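Local coordinates for odorant binding protein, antennal (Anopheles gambiae, PDB 3R1P) that probably binds odorant molecules in the mosquito antenna, holding a bound palmitic acid within an all-helical fold of the PBP/GOBP family, at residues H18-C21 with I22-G26; V59-A63 with T64-L68; K99-T102 with A103-T106. All coordinates share one frame; numbering follows the deposited sequence.

How the interactions relate
From the N terminus the three contacts come in series, none nested in or crossing another. Interaction 1 is the last turns of helix 11-25, tied to helix 44-56 by the Cys21-Cys52 disulfide. Interaction 2 follows helix 44-56: residues 59-68 fold back on themselves, closing a short loop just before helix 69-72. Interaction 3 is the start of helix 99-110, joined to helix 44-56 by Cys48-Cys100, so helix 44-56 is common to both disulfides. Interactions 2 and 3 touch, with Ile67 CB 3.7 Å from Thr106 CG2, whereas interaction 1 stays about 7 Å from interaction 3 and about 10 Å from interaction 2, nearest atoms.

Interaction 1. Residues H18-C21 with I22-G26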
ATOM      1  N   HIS A  18      -5.581  -6.181  -6.399  1.00 38.21           N
ATOM      2  CA  HIS A  18      -5.813  -4.858  -6.995  1.00 38.09           C
ATOM      3  C   HIS A  18      -7.299  -4.534  -7.254  1.00 43.05           C
ATOM      4  O   HIS A  18      -7.739  -3.411  -6.977  1.00 42.35           O
ATOM      5  CB  HIS A  18      -4.996  -4.742  -8.297  1.00 38.81           C
ATOM      6  CG  HIS A  18      -5.249  -3.494  -9.083  1.00 41.91           C
ATOM      7  ND1 HIS A  18      -4.760  -2.274  -8.669  1.00 43.58           N
ATOM      8  CD2 HIS A  18      -5.916  -3.329 -10.247  1.00 43.67           C
ATOM      9  CE1 HIS A  18      -5.156  -1.401  -9.580  1.00 43.13           C
ATOM     10  NE2 HIS A  18      -5.846  -1.993 -10.553  1.00 43.52           N
ATOM     11  N   GLU A  19      -8.048  -5.500  -7.835  1.00 41.62           N
ATOM     12  CA  GLU A  19      -9.468  -5.361  -8.179  1.00 41.77           C
ATOM     13  C   GLU A  19     -10.394  -5.193  -6.974  1.00 44.49           C
ATOM     14  O   GLU A  19     -11.314  -4.374  -7.033  1.00 44.59           O
ATOM     15  CB  GLU A  19      -9.927  -6.502  -9.101  1.00 43.53           C
ATOM     16  CG  GLU A  19      -9.339  -6.406 -10.503  1.00 56.05           C
ATOM     17  CD  GLU A  19     -10.251  -6.704 -11.681  1.00 77.91           C
ATOM     18  OE1 GLU A  19     -11.421  -7.108 -11.477  1.00 64.59           O
ATOM     19  OE2 GLU A  19      -9.770  -6.559 -12.828  1.00 74.90           O
ATOM     20  N   ILE A  20     -10.136  -5.927  -5.881  1.00 40.76           N
ATOM     21  CA  ILE A  20     -10.936  -5.809  -4.651  1.00 40.59           C
ATOM     22  C   ILE A  20     -10.738  -4.439  -3.998  1.00 42.67           C
ATOM     23  O   ILE A  20     -11.714  -3.783  -3.627  1.00 42.13           O
ATOM     24  CB  ILE A  20     -10.673  -6.987  -3.682  1.00 44.23           C
ATOM     25  CG1 ILE A  20     -11.291  -8.271  -4.239  1.00 45.31           C
ATOM     26  CG2 ILE A  20     -11.194  -6.708  -2.252  1.00 44.96           C
ATOM     27  CD1 ILE A  20     -10.560  -9.449  -3.898  1.00 52.06           C
ATOM     28  N   CYS A  21      -9.474  -3.998  -3.898  1.00 37.34           N
ATOM     29  CA  CYS A  21      -9.148  -2.728  -3.272  1.00 35.87           C
ATOM     30  C   CYS A  21      -9.544  -1.468  -4.007  1.00 39.25           C
ATOM     31  O   CYS A  21      -9.804  -0.451  -3.361  1.00 37.40           O
ATOM     32  CB  CYS A  21      -7.717  -2.719  -2.755  1.00 34.98           C
ATOM     33  SG  CYS A  21      -7.429  -3.977  -1.488  1.00 38.31           S
ATOM     34  N   ILE A  22      -9.707  -1.562  -5.343  1.00 37.94           N
ATOM     35  CA  ILE A  22     -10.238  -0.465  -6.156  1.00 38.33           C
ATOM     36  C   ILE A  22     -11.712  -0.292  -5.752  1.00 41.81           C
ATOM     37  O   ILE A  22     -12.163   0.835  -5.517  1.00 41.36           O
ATOM     38  CB  ILE A  22     -10.096  -0.770  -7.683  1.00 41.97           C
ATOM     39  CG1 ILE A  22      -8.715  -0.340  -8.191  1.00 42.94           C
ATOM     40  CG2 ILE A  22     -11.231  -0.123  -8.521  1.00 43.00           C
ATOM     41  CD1 ILE A  22      -8.555  -0.199  -9.725  1.00 50.60           C
ATOM     42  N   ALA A  23     -12.442  -1.430  -5.666  1.00 38.35           N
ATOM     43  CA  ALA A  23     -13.867  -1.494  -5.335  1.00 38.69           C
ATOM     44  C   ALA A  23     -14.164  -1.001  -3.923  1.00 42.98           C
ATOM     45  O   ALA A  23     -15.090  -0.209  -3.744  1.00 43.15           O
ATOM     46  CB  ALA A  23     -14.390  -2.913  -5.526  1.00 39.40           C
ATOM     47  N   GLU A  24     -13.370  -1.449  -2.929  1.00 39.25           N
ATOM     48  CA  GLU A  24     -13.527  -1.065  -1.525  1.00 39.02           C
ATOM     49  C   GLU A  24     -13.225   0.414  -1.252  1.00 42.67           C
ATOM     50  O   GLU A  24     -14.023   1.094  -0.601  1.00 40.99           O
ATOM     51  CB  GLU A  24     -12.663  -1.953  -0.619  1.00 40.06           C
ATOM     52  CG  GLU A  24     -13.229  -3.345  -0.422  1.00 52.49           C
ATOM     53  CD  GLU A  24     -12.776  -4.088   0.824  1.00 70.83           C
ATOM     54  OE1 GLU A  24     -12.138  -3.468   1.707  1.00 63.43           O
ATOM     55  OE2 GLU A  24     -13.069  -5.303   0.917  1.00 59.63           O
ATOM     56  N   SER A  25     -12.046   0.892  -1.697  1.00 39.11           N
ATOM     57  CA  SER A  25     -11.628   2.267  -1.455  1.00 38.68           C
ATOM     58  C   SER A  25     -12.393   3.278  -2.281  1.00 42.96           C
ATOM     59  O   SER A  25     -12.575   4.412  -1.840  1.00 43.15           O
ATOM     60  CB  SER A  25     -10.132   2.418  -1.703  1.00 42.55           C
ATOM     61  OG  SER A  25      -9.793   2.181  -3.061  1.00 49.10           O
ATOM     62  N   GLY A  26     -12.810   2.875  -3.476  1.00 39.77           N
ATOM     63  CA  GLY A  26     -13.501   3.762  -4.405  1.00 40.07           C
ATOM     64  C   GLY A  26     -12.531   4.694  -5.106  1.00 45.16           C
ATOM     65  O   GLY A  26     -12.887   5.833  -5.427  1.00 45.10           O
TER
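Ile22 lies over His18 one turn further along helix 11-25, and the backbone bonds of the same helix run on to its end at Gly26, where phi turns positive. Among them Glu24 N gives a 2.9 Å hydrogen bond to Ile20 O, in the carbonyl plane. Ile22 N to His18 O is longer, and Ala23 N to Glu19 O is weak.

The apolar contact is a CH-pi interaction: Ile22 CG1 sits 4.2 Å from the centroid of the His18 imidazole, 23° off the ring normal. Ile22 CD1 reaches on past the ring rim, 3.4 Å from His18 NE2. The imidazole lies near Ile22 because His18 CG is turned away from its own N (chi1 174°). Both ring nitrogens are engaged beyond this turn, ND1 with Tyr49 OH and NE2 with Glu29 OE2, which fixes the ring's rotation.

The side-chain hydrogen bond is made by Ser25, whose OG donates to Cys21 O over 2.6 Å. Ser25 N reaches the same oxygen at 3.1 Å, from 37° out of the carbonyl plane. Cys21 SG forms the disulfide with Cys52.

The chemistry thus differs along the helix: at its end Cys21 O is held by two donors from Ser25, while further back the His18 ring is held by both nitrogens and carries Ile22 over one face.

Interaction 2. Residues V59-A63 with T64-L68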
ATOM      1  N   VAL A  59      -1.520  -7.766   7.321  1.00 27.93           N
ATOM      2  CA  VAL A  59      -0.346  -7.129   7.931  1.00 27.38           C
ATOM      3  C   VAL A  59      -0.693  -5.889   8.766  1.00 29.45           C
ATOM      4  O   VAL A  59       0.200  -5.119   9.125  1.00 28.63           O
ATOM      5  CB  VAL A  59       0.861  -6.899   6.970  1.00 31.50           C
ATOM      6  CG1 VAL A  59       1.418  -8.220   6.437  1.00 31.60           C
ATOM      7  CG2 VAL A  59       0.517  -5.930   5.837  1.00 31.10           C
ATOM      8  N   VAL A  60      -1.987  -5.686   9.057  1.00 24.48           N
ATOM      9  CA  VAL A  60      -2.438  -4.578   9.900  1.00 23.31           C
ATOM     10  C   VAL A  60      -2.567  -5.156  11.325  1.00 27.92           C
ATOM     11  O   VAL A  60      -3.335  -6.104  11.541  1.00 28.21           O
ATOM     12  CB  VAL A  60      -3.764  -3.917   9.419  1.00 26.65           C
ATOM     13  CG1 VAL A  60      -4.180  -2.778  10.346  1.00 26.39           C
ATOM     14  CG2 VAL A  60      -3.655  -3.405   7.992  1.00 26.28           C
ATOM     15  N   ASP A  61      -1.834  -4.571  12.287  1.00 23.68           N
ATOM     16  CA  ASP A  61      -1.848  -4.998  13.690  1.00 23.33           C
ATOM     17  C   ASP A  61      -3.206  -4.755  14.351  1.00 29.03           C
ATOM     18  O   ASP A  61      -3.675  -3.619  14.404  1.00 27.17           O
ATOM     19  CB  ASP A  61      -0.718  -4.306  14.474  1.00 24.53           C
ATOM     20  CG  ASP A  61      -0.512  -4.876  15.864  1.00 29.30           C
ATOM     21  OD1 ASP A  61      -0.827  -4.168  16.846  1.00 28.17           O
ATOM     22  OD2 ASP A  61      -0.075  -6.046  15.965  1.00 29.11           O
ATOM     23  N   GLU A  62      -3.848  -5.836  14.837  1.00 28.88           N
ATOM     24  CA  GLU A  62      -5.148  -5.761  15.505  1.00 29.95           C
ATOM     25  C   GLU A  62      -5.125  -4.809  16.718  1.00 33.78           C
ATOM     26  O   GLU A  62      -5.990  -3.932  16.822  1.00 34.20           O
ATOM     27  CB  GLU A  62      -5.621  -7.161  15.938  1.00 31.96           C
ATOM     28  CG  GLU A  62      -6.256  -7.959  14.813  1.00 48.34           C
ATOM     29  CD  GLU A  62      -6.800  -9.330  15.178  1.00 74.70           C
ATOM     30  OE1 GLU A  62      -7.172  -9.545  16.356  1.00 69.17           O
ATOM     31  OE2 GLU A  62      -6.864 -10.192  14.270  1.00 71.09           O
ATOM     32  N   ALA A  63      -4.107  -4.956  17.586  1.00 28.63           N
ATOM     33  CA  ALA A  63      -3.922  -4.172  18.810  1.00 28.60           C
ATOM     34  C   ALA A  63      -3.667  -2.674  18.610  1.00 30.18           C
ATOM     35  O   ALA A  63      -4.236  -1.866  19.350  1.00 31.15           O
ATOM     36  CB  ALA A  63      -2.808  -4.780  19.651  1.00 29.73           C
ATOM     37  N   THR A  64      -2.803  -2.305  17.641  1.00 22.83           N
ATOM     38  CA  THR A  64      -2.388  -0.908  17.434  1.00 21.45           C
ATOM     39  C   THR A  64      -2.797  -0.270  16.103  1.00 23.06           C
ATOM     40  O   THR A  64      -2.879   0.952  16.033  1.00 22.26           O
ATOM     41  CB  THR A  64      -0.854  -0.780  17.568  1.00 22.62           C
ATOM     42  OG1 THR A  64      -0.271  -1.528  16.504  1.00 16.20           O
ATOM     43  CG2 THR A  64      -0.314  -1.278  18.919  1.00 22.81           C
ATOM     44  N   GLY A  65      -2.939  -1.069  15.051  1.00 19.55           N
ATOM     45  CA  GLY A  65      -3.233  -0.568  13.710  1.00 19.33           C
ATOM     46  C   GLY A  65      -1.952  -0.300  12.933  1.00 21.66           C
ATOM     47  O   GLY A  65      -2.018   0.041  11.748  1.00 20.84           O
ATOM     48  N   ARG A  66      -0.759  -0.501  13.577  1.00 17.15           N
ATOM     49  CA  ARG A  66       0.518  -0.291  12.886  1.00 16.75           C
ATOM     50  C   ARG A  66       0.684  -1.346  11.786  1.00 20.34           C
ATOM     51  O   ARG A  66       0.027  -2.394  11.828  1.00 19.12           O
ATOM     52  CB  ARG A  66       1.722  -0.264  13.847  1.00 16.18           C
ATOM     53  CG  ARG A  66       2.081  -1.625  14.441  1.00 25.15           C
ATOM     54  CD  ARG A  66       3.106  -1.502  15.546  1.00 27.29           C
ATOM     55  NE  ARG A  66       3.489  -2.823  16.035  1.00 33.54           N
ATOM     56  CZ  ARG A  66       4.503  -3.542  15.559  1.00 41.43           C
ATOM     57  NH1 ARG A  66       5.271  -3.063  14.591  1.00 25.07           N
ATOM     58  NH2 ARG A  66       4.766  -4.739  16.060  1.00 32.14           N
ATOM     59  N   ILE A  67       1.520  -1.040  10.779  1.00 16.39           N
ATOM     60  CA  ILE A  67       1.720  -1.961   9.668  1.00 16.29           C
ATOM     61  C   ILE A  67       2.921  -2.864   9.965  1.00 19.81           C
ATOM     62  O   ILE A  67       4.039  -2.384  10.128  1.00 18.12           O
ATOM     63  CB  ILE A  67       1.828  -1.211   8.298  1.00 18.53           C
ATOM     64  CG1 ILE A  67       0.574  -0.291   7.989  1.00 18.20           C
ATOM     65  CG2 ILE A  67       2.137  -2.169   7.143  1.00 18.29           C
ATOM     66  CD1 ILE A  67      -0.884  -0.804   8.389  1.00 16.42           C
ATOM     67  N   LEU A  68       2.670  -4.173  10.023  1.00 19.47           N
ATOM     68  CA  LEU A  68       3.692  -5.171  10.340  1.00 20.85           C
ATOM     69  C   LEU A  68       4.579  -5.431   9.121  1.00 25.97           C
ATOM     70  O   LEU A  68       4.402  -6.423   8.396  1.00 25.89           O
ATOM     71  CB  LEU A  68       3.023  -6.456  10.875  1.00 21.47           C
ATOM     72  CG  LEU A  68       2.053  -6.271  12.052  1.00 27.58           C
ATOM     73  CD1 LEU A  68       1.132  -7.479  12.194  1.00 28.29           C
ATOM     74  CD2 LEU A  68       2.791  -5.944  13.339  1.00 31.19           C
TER
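A beta-hairpin-like loop between helix 44-56 and helix 69-72 brings Val60 opposite Ile67 in a single beta bridge, with CA atoms 4.9 Å apart. Two hydrogen bonds flank it: Leu68 N to Val59 O at 2.8 Å and Asp61 N to Arg66 O at 2.9 Å, the second almost straight. At the tip, Gly65 N closes the turn on Asp61 O. Gly65 has a phi of 91°, and with its backbone so turned a CB would press on the preceding carbonyl oxygen.

Asp61 organises the turn with its side chain. Its CG is anti to the backbone N (chi1 -170°), which carries OD1 across to Thr64. There OD1 accepts from Thr64 N at 2.8 Å and from Thr64 OG1 at 2.7 Å, both on the anti side but from opposite faces of the carboxylate plane. Thr64 OG1 in turn accepts from Arg66 N in an ST turn, so the hydroxyl links the two ends of the tip. The Arg66 guanidinium lies near the same carboxylate without forming a salt bridge; its NH1 bonds to Ser92 O, and Leu68 CD2 covers part of one face.

On the side of the loop facing Phe54 of helix 44-56, Val60 and Ile67 pack together, while the side chain of Val59 also meets Phe54 and is about 7 Å from the bound palmitic acid. The tightest apolar touch across the bridge is made by methyl groups, Val60 CG2 against Ile67 CD1 at 3.8 Å.

Interaction 3. Residues K99-T102 with A103-T106; sequences KCET and AYET
Across the first turns of helix 99-110, four successive i to i+4 backbone bonds join Lys99-Thr102 to Ala103-Thr106. The first, from Ala103 N to Lys99 O, is 3.2 Å long. Tyr104 N to Cys100 O follows, then the tighter pair Glu105 N to Glu101 O at 2.9 Å, with an N-H...O angle of 169°. Thr106 N to Thr102 O, at 3.0 Å, is the fourth. In this family the helix belongs to a disulfide-linked bundle, and here Cys100 joins it to Cys48 of helix 44-56, against whose Ile50, His51 and Phe54 the buried Ala103 packs.

Glu101 and Tyr104 lie on one side of the helix, with Glu101 OE1 4.2 Å from Tyr104 CD2, obliquely to the ring. Glu101 OE1 makes a salt bridge with Lys47, which also forms a cation-pi contact with the tyrosine, so that one lysine serves both side chains, while Tyr104 OH bonds to Lys108 NZ one turn on. Glu105 CB and CG run past Glu101 O, each 3.3 Å from it, before the chain extends away.

On another side the hydroxyl of Thr102 meets Thr96 OG1 and Asp98 O in the preceding loop, where Asp98 OD2, just before the helix, accepts from Glu101 N. Thr106 adds a side-chain bond to the ladder. Its OG1 stands beside its own backbone N (chi1 -59°), a position from which the hydroxyl turns back down the helix to Thr102 O. Thr106 N approaches from the opposite face of that carbonyl's plane, so two donors grip one carbonyl oxygen. Of the two, the hydroxyl is the closer: Thr106 OG1 donates to Thr102 O over 2.7 Å.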
ATOM      1  N   LYS A  99      -6.960   5.086   9.321  1.00 19.66           N
ATOM      2  CA  LYS A  99      -6.401   3.857   8.745  1.00 19.52           C
ATOM      3  C   LYS A  99      -5.745   4.104   7.376  1.00 23.53           C
ATOM      4  O   LYS A  99      -4.692   3.544   7.083  1.00 21.80           O
ATOM      5  CB  LYS A  99      -7.488   2.772   8.607  1.00 21.56           C
ATOM      6  CG  LYS A  99      -8.019   2.247   9.926  1.00 31.44           C
ATOM      7  CD  LYS A  99      -8.942   1.042   9.708  1.00 33.40           C
ATOM      8  CE  LYS A  99      -9.193   0.283  11.000  1.00 41.67           C
ATOM      9  NZ  LYS A  99      -9.988   1.071  11.981  1.00 49.52           N
ATOM     10  N   CYS A 100      -6.373   4.964   6.547  1.00 21.98           N
ATOM     11  CA  CYS A 100      -5.840   5.278   5.224  1.00 22.45           C
ATOM     12  C   CYS A 100      -4.586   6.132   5.316  1.00 23.06           C
ATOM     13  O   CYS A 100      -3.639   5.876   4.572  1.00 22.09           O
ATOM     14  CB  CYS A 100      -6.912   5.921   4.353  1.00 24.54           C
ATOM     15  SG  CYS A 100      -8.464   4.995   4.339  1.00 29.35           S
ATOM     16  N   GLU A 101      -4.555   7.106   6.240  1.00 19.00           N
ATOM     17  CA  GLU A 101      -3.373   7.949   6.462  1.00 19.14           C
ATOM     18  C   GLU A 101      -2.218   7.111   7.038  1.00 21.93           C
ATOM     19  O   GLU A 101      -1.068   7.305   6.641  1.00 21.49           O
ATOM     20  CB  GLU A 101      -3.696   9.129   7.388  1.00 20.66           C
ATOM     21  CG  GLU A 101      -4.604  10.175   6.754  1.00 31.55           C
ATOM     22  CD  GLU A 101      -4.058  10.995   5.593  1.00 54.69           C
ATOM     23  OE1 GLU A 101      -2.858  10.875   5.245  1.00 37.42           O
ATOM     24  OE2 GLU A 101      -4.847  11.806   5.058  1.00 54.69           O
ATOM     25  N   THR A 102      -2.534   6.149   7.931  1.00 16.25           N
ATOM     26  CA  THR A 102      -1.528   5.255   8.526  1.00 14.95           C
ATOM     27  C   THR A 102      -0.827   4.443   7.424  1.00 18.74           C
ATOM     28  O   THR A 102       0.400   4.351   7.425  1.00 17.70           O
ATOM     29  CB  THR A 102      -2.174   4.349   9.608  1.00 16.75           C
ATOM     30  OG1 THR A 102      -2.669   5.158  10.678  1.00 18.28           O
ATOM     31  CG2 THR A 102      -1.199   3.313  10.169  1.00 15.77           C
ATOM     32  N   ALA A 103      -1.610   3.859   6.483  1.00 18.24           N
ATOM     33  CA  ALA A 103      -1.064   3.047   5.386  1.00 19.54           C
ATOM     34  C   ALA A 103      -0.234   3.886   4.421  1.00 23.52           C
ATOM     35  O   ALA A 103       0.858   3.455   4.021  1.00 21.40           O
ATOM     36  CB  ALA A 103      -2.180   2.337   4.636  1.00 20.66           C
ATOM     37  N   TYR A 104      -0.744   5.085   4.063  1.00 20.56           N
ATOM     38  CA  TYR A 104      -0.030   6.018   3.199  1.00 20.65           C
ATOM     39  C   TYR A 104       1.314   6.434   3.816  1.00 24.68           C
ATOM     40  O   TYR A 104       2.342   6.352   3.136  1.00 25.49           O
ATOM     41  CB  TYR A 104      -0.895   7.254   2.891  1.00 22.50           C
ATOM     42  CG  TYR A 104      -0.128   8.348   2.178  1.00 24.52           C
ATOM     43  CD1 TYR A 104       0.149   8.260   0.811  1.00 27.12           C
ATOM     44  CD2 TYR A 104       0.336   9.463   2.869  1.00 24.95           C
ATOM     45  CE1 TYR A 104       0.872   9.258   0.155  1.00 28.76           C
ATOM     46  CE2 TYR A 104       1.062  10.462   2.224  1.00 25.84           C
ATOM     47  CZ  TYR A 104       1.319  10.361   0.866  1.00 35.12           C
ATOM     48  OH  TYR A 104       2.047  11.339   0.236  1.00 37.35           O
ATOM     49  N   GLU A 105       1.300   6.899   5.077  1.00 20.96           N
ATOM     50  CA  GLU A 105       2.507   7.338   5.781  1.00 21.52           C
ATOM     51  C   GLU A 105       3.530   6.216   5.928  1.00 24.56           C
ATOM     52  O   GLU A 105       4.731   6.478   5.857  1.00 24.50           O
ATOM     53  CB  GLU A 105       2.180   7.939   7.147  1.00 22.88           C
ATOM     54  CG  GLU A 105       1.552   9.324   7.092  1.00 31.25           C
ATOM     55  CD  GLU A 105       1.381   9.989   8.450  1.00 45.07           C
ATOM     56  OE1 GLU A 105       2.139   9.654   9.391  1.00 37.25           O
ATOM     57  OE2 GLU A 105       0.500  10.873   8.564  1.00 41.84           O
ATOM     58  N   THR A 106       3.062   4.971   6.124  1.00 18.85           N
ATOM     59  CA  THR A 106       3.961   3.813   6.253  1.00 17.93           C
ATOM     60  C   THR A 106       4.706   3.584   4.913  1.00 19.92           C
ATOM     61  O   THR A 106       5.926   3.406   4.917  1.00 17.80           O
ATOM     62  CB  THR A 106       3.195   2.564   6.758  1.00 17.40           C
ATOM     63  OG1 THR A 106       2.595   2.842   8.021  1.00 17.07           O
ATOM     64  CG2 THR A 106       4.085   1.324   6.869  1.00 15.06           C
TER